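Glycosyltransferase Gtf1 (Streptococcus pneumoniae, PDB 4PQG) is a bacterial glycosyltransferase with two Rossmann-like domains of the GT-B type and an extended antiparallel beta-sheet add-on domain. Local coordinates at residues Ile18-Gln29 with Asp54-Phe65. Numbering follows the deposited sequence.
With UDP (uridine-5'-diphosphate), chain C; NAG (2-acetamido-2-deoxy-beta-D-glucopyranose), chain D.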
ATOM      1  N   ILE A  18       5.235  -1.190  -3.287  1.00 19.30           N
ATOM      2  CA  ILE A  18       4.130  -2.123  -3.077  1.00 19.58           C
ATOM      3  C   ILE A  18       4.716  -3.380  -2.467  1.00 19.23           C
ATOM      4  O   ILE A  18       5.852  -3.755  -2.781  1.00 18.46           O
ATOM      5  CB  ILE A  18       3.373  -2.445  -4.398  1.00 19.83           C
ATOM      6  CG1 ILE A  18       2.159  -3.367  -4.132  1.00 19.82           C
ATOM      7  CG2 ILE A  18       4.305  -3.061  -5.433  1.00 19.39           C
ATOM      8  CD1 ILE A  18       1.085  -3.291  -5.195  1.00 20.56           C
ATOM      9  N   GLY A  19       3.955  -4.014  -1.582  1.00 19.01           N
ATOM     10  CA  GLY A  19       4.385  -5.237  -0.910  1.00 19.62           C
ATOM     11  C   GLY A  19       3.244  -6.238  -0.781  1.00 19.58           C
ATOM     12  O   GLY A  19       2.124  -5.990  -1.267  1.00 20.35           O
ATOM     13  N   TRP A  20       3.525  -7.377  -0.147  1.00 19.25           N
ATOM     14  CA  TRP A  20       2.494  -8.371   0.104  1.00 20.62           C
ATOM     15  C   TRP A  20       1.430  -7.855   1.046  1.00 20.83           C
ATOM     16  O   TRP A  20       0.264  -8.232   0.928  1.00 21.73           O
ATOM     17  CB  TRP A  20       3.102  -9.660   0.644  1.00 20.74           C
ATOM     18  CG  TRP A  20       3.781 -10.478  -0.419  1.00 20.84           C
ATOM     19  CD1 TRP A  20       5.148 -10.667  -0.602  1.00 21.33           C
ATOM     20  CD2 TRP A  20       3.143 -11.226  -1.504  1.00 20.75           C
ATOM     21  NE1 TRP A  20       5.385 -11.467  -1.691  1.00 21.55           N
ATOM     22  CE2 TRP A  20       4.225 -11.839  -2.272  1.00 21.05           C
ATOM     23  CE3 TRP A  20       1.823 -11.449  -1.897  1.00 21.56           C
ATOM     24  CZ2 TRP A  20       3.979 -12.637  -3.378  1.00 21.20           C
ATOM     25  CZ3 TRP A  20       1.586 -12.262  -3.012  1.00 21.06           C
ATOM     26  CH2 TRP A  20       2.640 -12.836  -3.734  1.00 21.10           C
ATOM     27  N   ALA A  21       1.819  -6.989   1.978  1.00 20.38           N
ATOM     28  CA  ALA A  21       0.900  -6.450   2.971  1.00 22.01           C
ATOM     29  C   ALA A  21       0.948  -4.930   2.929  1.00 21.48           C
ATOM     30  O   ALA A  21       1.524  -4.294   3.811  1.00 21.95           O
ATOM     31  CB  ALA A  21       1.273  -6.972   4.362  1.00 21.94           C
ATOM     32  N   SER A  22       0.342  -4.341   1.901  1.00 21.75           N
ATOM     33  CA  SER A  22       0.532  -2.914   1.629  1.00 21.52           C
ATOM     34  C   SER A  22      -0.430  -2.056   2.455  1.00 21.74           C
ATOM     35  O   SER A  22      -1.386  -2.571   3.040  1.00 21.98           O
ATOM     36  CB  SER A  22       0.376  -2.600   0.124  1.00 21.96           C
ATOM     37  OG  SER A  22       1.131  -3.491  -0.698  1.00 21.20           O
ATOM     38  N   SER A  23      -0.140  -0.756   2.501  1.00 20.56           N
ATOM     39  CA  SER A  23      -0.969   0.232   3.169  1.00 19.78           C
ATOM     40  C   SER A  23      -2.186   0.603   2.322  1.00 19.64           C
ATOM     41  O   SER A  23      -2.303   0.215   1.153  1.00 19.02           O
ATOM     42  CB  SER A  23      -0.154   1.493   3.432  1.00 20.03           C
ATOM     43  OG  SER A  23      -0.081   2.300   2.256  1.00 19.15           O
ATOM     44  N   GLY A  24      -3.090   1.367   2.924  1.00 18.69           N
ATOM     45  CA  GLY A  24      -4.242   1.876   2.196  1.00 18.21           C
ATOM     46  C   GLY A  24      -3.895   2.738   1.004  1.00 17.70           C
ATOM     47  O   GLY A  24      -4.696   2.840   0.096  1.00 17.98           O
ATOM     48  N   VAL A  25      -2.721   3.370   0.998  1.00 17.29           N
ATOM     49  CA  VAL A  25      -2.288   4.143  -0.188  1.00 17.45           C
ATOM     50  C   VAL A  25      -2.279   3.242  -1.433  1.00 17.65           C
ATOM     51  O   VAL A  25      -2.826   3.608  -2.486  1.00 17.14           O
ATOM     52  CB  VAL A  25      -0.909   4.829   0.005  1.00 17.69           C
ATOM     53  CG1 VAL A  25      -0.488   5.585  -1.263  1.00 17.05           C
ATOM     54  CG2 VAL A  25      -0.937   5.784   1.200  1.00 17.89           C
ATOM     55  N   GLU A  26      -1.683   2.057  -1.293  1.00 18.04           N
ATOM     56  CA  GLU A  26      -1.616   1.086  -2.374  1.00 18.84           C
ATOM     57  C   GLU A  26      -2.984   0.486  -2.700  1.00 18.56           C
ATOM     58  O   GLU A  26      -3.315   0.260  -3.881  1.00 18.36           O
ATOM     59  CB  GLU A  26      -0.615  -0.034  -2.041  1.00 20.30           C
ATOM     60  CG  GLU A  26       0.849   0.425  -2.117  1.00 20.45           C
ATOM     61  CD  GLU A  26       1.222   1.362  -0.984  1.00 20.64           C
ATOM     62  OE1 GLU A  26       1.691   2.493  -1.267  1.00 21.36           O
ATOM     63  OE2 GLU A  26       1.007   0.983   0.193  1.00 20.52           O
ATOM     64  N   TYR A  27      -3.778   0.223  -1.669  1.00 17.98           N
ATOM     65  CA  TYR A  27      -5.145  -0.268  -1.896  1.00 18.39           C
ATOM     66  C   TYR A  27      -6.025   0.789  -2.586  1.00 18.69           C
ATOM     67  O   TYR A  27      -6.839   0.449  -3.462  1.00 19.02           O
ATOM     68  CB  TYR A  27      -5.768  -0.813  -0.603  1.00 18.00           C
ATOM     69  CG  TYR A  27      -5.234  -2.189  -0.300  1.00 18.34           C
ATOM     70  CD1 TYR A  27      -5.810  -3.311  -0.880  1.00 18.53           C
ATOM     71  CD2 TYR A  27      -4.107  -2.365   0.516  1.00 18.68           C
ATOM     72  CE1 TYR A  27      -5.304  -4.574  -0.638  1.00 19.32           C
ATOM     73  CE2 TYR A  27      -3.592  -3.630   0.767  1.00 18.23           C
ATOM     74  CZ  TYR A  27      -4.195  -4.724   0.176  1.00 18.36           C
ATOM     75  OH  TYR A  27      -3.722  -5.975   0.398  1.00 17.51           O
ATOM     76  N   ALA A  28      -5.863   2.053  -2.192  1.00 18.16           N
ATOM     77  CA  ALA A  28      -6.548   3.160  -2.864  1.00 19.15           C
ATOM     78  C   ALA A  28      -6.224   3.193  -4.358  1.00 19.66           C
ATOM     79  O   ALA A  28      -7.098   3.477  -5.194  1.00 21.30           O
ATOM     80  CB  ALA A  28      -6.180   4.495  -2.234  1.00 17.87           C
ATOM     81  N   GLN A  29      -4.962   2.941  -4.691  1.00 18.76           N
ATOM     82  CA  GLN A  29      -4.550   2.879  -6.089  1.00 18.52           C
ATOM     83  C   GLN A  29      -5.243   1.716  -6.790  1.00 18.10           C
ATOM     84  O   GLN A  29      -5.661   1.836  -7.944  1.00 19.02           O
ATOM     85  CB  GLN A  29      -3.039   2.707  -6.211  1.00 18.03           C
ATOM     86  CG  GLN A  29      -2.198   3.936  -5.919  1.00 18.54           C
ATOM     87  CD  GLN A  29      -0.809   3.815  -6.539  1.00 19.53           C
ATOM     88  OE1 GLN A  29      -0.139   2.791  -6.388  1.00 20.14           O
ATOM     89  NE2 GLN A  29      -0.398   4.839  -7.278  1.00 20.25           N
ATOM     90  N   ASP A  54      10.799  -9.643  -4.462  1.00 19.74           N
ATOM     91  CA  ASP A  54       9.711 -10.309  -5.160  1.00 21.02           C
ATOM     92  C   ASP A  54       9.677  -9.859  -6.601  1.00 20.32           C
ATOM     93  O   ASP A  54      10.131  -8.759  -6.906  1.00 19.92           O
ATOM     94  CB  ASP A  54       8.380  -9.897  -4.531  1.00 22.65           C
ATOM     95  CG  ASP A  54       8.190 -10.480  -3.152  1.00 24.38           C
ATOM     96  OD1 ASP A  54       7.964 -11.698  -3.069  1.00 24.99           O
ATOM     97  OD2 ASP A  54       8.301  -9.722  -2.175  1.00 25.27           O
ATOM     98  N   ASN A  55       9.104 -10.688  -7.471  1.00 19.42           N
ATOM     99  CA  ASN A  55       8.691 -10.241  -8.793  1.00 19.47           C
ATOM    100  C   ASN A  55       7.552  -9.222  -8.608  1.00 19.74           C
ATOM    101  O   ASN A  55       6.524  -9.554  -8.039  1.00 18.22           O
ATOM    102  CB  ASN A  55       8.206 -11.444  -9.622  1.00 20.21           C
ATOM    103  CG  ASN A  55       7.775 -11.061 -11.032  1.00 20.68           C
ATOM    104  OD1 ASN A  55       7.530  -9.888 -11.333  1.00 19.34           O
ATOM    105  ND2 ASN A  55       7.687 -12.066 -11.913  1.00 20.89           N
ATOM    106  N   ILE A  56       7.728  -7.986  -9.087  1.00 19.40           N
ATOM    107  CA  ILE A  56       6.715  -6.957  -8.865  1.00 19.43           C
ATOM    108  C   ILE A  56       5.318  -7.369  -9.376  1.00 20.37           C
ATOM    109  O   ILE A  56       4.299  -6.980  -8.800  1.00 19.05           O
ATOM    110  CB  ILE A  56       7.158  -5.548  -9.391  1.00 20.18           C
ATOM    111  CG1 ILE A  56       6.295  -4.441  -8.747  1.00 19.93           C
ATOM    112  CG2 ILE A  56       7.155  -5.491 -10.925  1.00 19.44           C
ATOM    113  CD1 ILE A  56       6.666  -3.017  -9.132  1.00 20.40           C
ATOM    114  N   GLN A  57       5.276  -8.182 -10.434  1.00 20.34           N
ATOM    115  CA  GLN A  57       4.016  -8.643 -10.988  1.00 20.77           C
ATOM    116  C   GLN A  57       3.238  -9.471  -9.953  1.00 20.42           C
ATOM    117  O   GLN A  57       2.009  -9.412  -9.887  1.00 21.31           O
ATOM    118  CB  GLN A  57       4.250  -9.464 -12.263  1.00 20.40           C
ATOM    119  CG  GLN A  57       2.961  -9.811 -13.010  1.00 19.58           C
ATOM    120  CD  GLN A  57       2.230 -10.993 -12.404  1.00 19.70           C
ATOM    121  OE1 GLN A  57       2.818 -11.775 -11.669  1.00 20.48           O
ATOM    122  NE2 GLN A  57       0.939 -11.128 -12.711  1.00 19.53           N
ATOM    123  N   HIS A  58       3.945 -10.256  -9.159  1.00 20.67           N
ATOM    124  CA  HIS A  58       3.272 -11.049  -8.125  1.00 20.92           C
ATOM    125  C   HIS A  58       2.551 -10.154  -7.156  1.00 21.00           C
ATOM    126  O   HIS A  58       1.442 -10.458  -6.723  1.00 21.27           O
ATOM    127  CB  HIS A  58       4.260 -11.940  -7.399  1.00 20.24           C
ATOM    128  CG  HIS A  58       4.957 -12.926  -8.289  1.00 20.55           C
ATOM    129  ND1 HIS A  58       6.039 -13.607  -7.893  1.00 20.38           N
ATOM    130  CD2 HIS A  58       4.700 -13.323  -9.603  1.00 21.68           C
ATOM    131  CE1 HIS A  58       6.442 -14.419  -8.894  1.00 20.93           C
ATOM    132  NE2 HIS A  58       5.628 -14.239  -9.935  1.00 20.38           N
ATOM    133  N   LEU A  59       3.173  -9.025  -6.829  1.00 21.02           N
ATOM    134  CA  LEU A  59       2.613  -8.073  -5.868  1.00 20.25           C
ATOM    135  C   LEU A  59       1.413  -7.304  -6.433  1.00 21.45           C
ATOM    136  O   LEU A  59       0.383  -7.117  -5.737  1.00 20.61           O
ATOM    137  CB  LEU A  59       3.704  -7.105  -5.385  1.00 19.42           C
ATOM    138  CG  LEU A  59       4.919  -7.758  -4.694  1.00 19.57           C
ATOM    139  CD1 LEU A  59       6.056  -6.777  -4.433  1.00 18.73           C
ATOM    140  CD2 LEU A  59       4.532  -8.473  -3.403  1.00 19.73           C
ATOM    141  N   THR A  60       1.541  -6.844  -7.675  1.00 19.64           N
ATOM    142  CA  THR A  60       0.487  -6.058  -8.299  1.00 19.51           C
ATOM    143  C   THR A  60      -0.736  -6.931  -8.592  1.00 21.08           C
ATOM    144  O   THR A  60      -1.874  -6.497  -8.369  1.00 22.94           O
ATOM    145  CB  THR A  60       0.988  -5.349  -9.585  1.00 19.18           C
ATOM    146  OG1 THR A  60       1.517  -6.314 -10.503  1.00 17.31           O
ATOM    147  CG2 THR A  60       2.069  -4.346  -9.238  1.00 17.98           C
ATOM    148  N   ALA A  61      -0.513  -8.163  -9.061  1.00 20.76           N
ATOM    149  CA  ALA A  61      -1.622  -9.080  -9.351  1.00 21.26           C
ATOM    150  C   ALA A  61      -2.362  -9.386  -8.047  1.00 22.77           C
ATOM    151  O   ALA A  61      -3.597  -9.414  -8.013  1.00 22.02           O
ATOM    152  CB  ALA A  61      -1.126 -10.373  -9.990  1.00 19.82           C
ATOM    153  N   ASN A  62      -1.593  -9.572  -6.976  1.00 21.77           N
ATOM    154  CA  ASN A  62      -2.141  -9.844  -5.652  1.00 22.74           C
ATOM    155  C   ASN A  62      -3.182  -8.812  -5.204  1.00 23.46           C
ATOM    156  O   ASN A  62      -4.203  -9.168  -4.626  1.00 24.55           O
ATOM    157  CB  ASN A  62      -1.017  -9.945  -4.609  1.00 22.03           C
ATOM    158  CG  ASN A  62      -1.534 -10.303  -3.220  1.00 23.56           C
ATOM    159  OD1 ASN A  62      -2.162 -11.354  -3.025  1.00 24.09           O
ATOM    160  ND2 ASN A  62      -1.247  -9.452  -2.244  1.00 21.52           N
ATOM    161  N   ILE A  63      -2.917  -7.543  -5.489  1.00 23.37           N
ATOM    162  CA  ILE A  63      -3.746  -6.436  -5.041  1.00 24.40           C
ATOM    163  C   ILE A  63      -4.822  -6.128  -6.095  1.00 24.82           C
ATOM    164  O   ILE A  63      -5.735  -5.333  -5.869  1.00 24.73           O
ATOM    165  CB  ILE A  63      -2.843  -5.211  -4.716  1.00 25.07           C
ATOM    166  CG1 ILE A  63      -3.456  -4.311  -3.658  1.00 24.92           C
ATOM    167  CG2 ILE A  63      -2.488  -4.412  -5.953  1.00 25.32           C
ATOM    168  CD1 ILE A  63      -2.509  -3.188  -3.278  1.00 24.38           C
ATOM    169  N   GLY A  64      -4.703  -6.782  -7.248  1.00 25.58           N
ATOM    170  CA  GLY A  64      -5.725  -6.724  -8.256  1.00 25.40           C
ATOM    171  C   GLY A  64      -5.483  -5.839  -9.463  1.00 25.70           C
ATOM    172  O   GLY A  64      -6.401  -5.672 -10.263  1.00 26.54           O
ATOM    173  N   PHE A  65      -4.283  -5.273  -9.628  1.00 24.33           N
ATOM    174  CA  PHE A  65      -3.974  -4.548 -10.881  1.00 23.12           C
ATOM    175  C   PHE A  65      -3.890  -5.564 -12.037  1.00 23.49           C
ATOM    176  O   PHE A  65      -3.431  -6.689 -11.841  1.00 23.53           O
ATOM    177  CB  PHE A  65      -2.626  -3.817 -10.800  1.00 22.22           C
ATOM    178  CG  PHE A  65      -2.595  -2.651  -9.865  1.00 21.77           C
ATOM    179  CD1 PHE A  65      -3.289  -1.468 -10.151  1.00 21.03           C
ATOM    180  CD2 PHE A  65      -1.828  -2.706  -8.717  1.00 21.64           C
ATOM    181  CE1 PHE A  65      -3.233  -0.386  -9.283  1.00 21.33           C
ATOM    182  CE2 PHE A  65      -1.772  -1.626  -7.840  1.00 21.96           C
ATOM    183  CZ  PHE A  65      -2.467  -0.464  -8.124  1.00 21.73           C
TER
HETATM  184  N1  UDP C 601      -5.991  -4.832   4.264  1.00 17.74           N
HETATM  185  C2  UDP C 601      -6.002  -6.141   3.735  1.00 17.57           C
HETATM  186  N3  UDP C 601      -5.803  -7.168   4.548  1.00 18.40           N
HETATM  187  C4  UDP C 601      -5.583  -7.019   5.862  1.00 18.43           C
HETATM  188  C5  UDP C 601      -5.556  -5.740   6.426  1.00 17.87           C
HETATM  189  C6  UDP C 601      -5.774  -4.643   5.583  1.00 17.48           C
HETATM  190  O2  UDP C 601      -6.210  -6.348   2.513  1.00 16.97           O
HETATM  191  O4  UDP C 601      -5.407  -8.043   6.559  1.00 18.20           O
HETATM  192  C1' UDP C 601      -6.256  -3.716   3.345  1.00 18.24           C
HETATM  193  C2' UDP C 601      -7.668  -3.196   3.601  1.00 18.78           C
HETATM  194  O2' UDP C 601      -8.693  -3.911   2.884  1.00 19.01           O
HETATM  195  C3' UDP C 601      -7.616  -1.734   3.190  1.00 19.22           C
HETATM  196  C4' UDP C 601      -6.144  -1.362   3.349  1.00 19.34           C
HETATM  197  O4' UDP C 601      -5.424  -2.581   3.592  1.00 18.83           O
HETATM  198  O3' UDP C 601      -7.995  -1.581   1.817  1.00 19.93           O
HETATM  199  C5' UDP C 601      -5.896  -0.425   4.530  1.00 18.70           C
HETATM  200  O5' UDP C 601      -6.399   0.857   4.199  1.00 18.89           O
HETATM  201  PA  UDP C 601      -6.834   1.907   5.332  1.00 18.46           P
HETATM  202  O1A UDP C 601      -7.299   3.172   4.663  1.00 17.49           O
HETATM  203  O2A UDP C 601      -7.788   1.181   6.250  1.00 18.26           O
HETATM  204  O3A UDP C 601      -5.562   2.109   6.304  1.00 17.31           O
HETATM  205  PB  UDP C 601      -4.089   2.692   6.017  1.00 17.10           P
HETATM  206  O1B UDP C 601      -3.806   3.560   7.222  1.00 16.37           O
HETATM  207  O2B UDP C 601      -3.202   1.463   5.896  1.00 16.25           O
HETATM  208  O3B UDP C 601      -4.200   3.525   4.754  1.00 16.83           O
HETATM  209  C1  NAG D 602      -4.013   6.200   4.282  1.00 18.29           C
HETATM  210  C2  NAG D 602      -4.745   6.881   5.431  1.00 17.57           C
HETATM  211  C3  NAG D 602      -6.112   6.210   5.247  1.00 17.54           C
HETATM  212  C4  NAG D 602      -6.618   6.309   3.799  1.00 17.47           C
HETATM  213  C5  NAG D 602      -5.515   5.878   2.793  1.00 18.15           C
HETATM  214  C6  NAG D 602      -5.945   5.867   1.330  1.00 18.04           C
HETATM  215  C7  NAG D 602      -4.196   7.323   7.764  1.00 17.81           C
HETATM  216  C8  NAG D 602      -3.613   6.733   9.017  1.00 17.06           C
HETATM  217  N2  NAG D 602      -4.215   6.509   6.721  1.00 17.26           N
HETATM  218  O1  NAG D 602      -2.693   5.758   4.413  1.00 17.75           O
HETATM  219  O3  NAG D 602      -7.072   6.690   6.172  1.00 18.05           O
HETATM  220  O4  NAG D 602      -7.734   5.463   3.666  1.00 16.60           O
HETATM  221  O5  NAG D 602      -4.402   6.741   3.037  1.00 18.70           O
HETATM  222  O6  NAG D 602      -6.164   7.209   0.959  1.00 18.90           O
HETATM  223  O7  NAG D 602      -4.607   8.494   7.742  1.00 19.06           O
HETATM  224  O   HOH W   1       0.356  -7.268  -3.029  1.00 23.42           O
HETATM  225  O   HOH W   2      -2.416 -10.002   0.353  1.00 30.89           O
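W20 lies against the helix 56-63, with L59 over one face of its five-membered ring: CD2 of L59 stands 3.4 Å from the centroid and almost on the ring normal, a close CH-pi contact. At the edge of the same ring W20 NE1 donates to D54 OD1 (2.9 Å, 159°), nearly in the indole plane but well above that of the carboxylate, which stands almost upright to the ring. The six-membered ring runs on past H58 CB to N62, whose amide is steeply tilted to the indole. A chi1 of -177° swings the amide carbon of N62 over to the indole, and the turn about chi2 (59°) sets which way ND2 faces; it donates to two waters, one also within hydrogen-bonding distance of G19 O and L59 O, the other bound to W20 O.

Deeper in, I18 sends its two branches different ways. CG2 touches both I56 CG1 and L59 CB, while the extended arm brings CD1 tip to tip with I63 CG2 (3.8 Å) and to the edge of the F65 ring. I63 in turn lays CG1 over one face of Y27, 3.6 Å from CE1, and its CD1 abuts E26 O. UDP C1' sits over the opposite face of Y27, so the ring is sandwiched between I63 and the ribose of UDP; its hydroxyl bonds to H392. F65, just past the Schellman turn at G64, packs its CZ on Q29 CB.

Next to Y27, S23 and E26 form a capping box, and G24 N donates to UDP O2B (3.0 Å): a loop and helix N-terminus following the first strand of a Rossmann-like domain, here lining the UDP pocket of a GT-B fold.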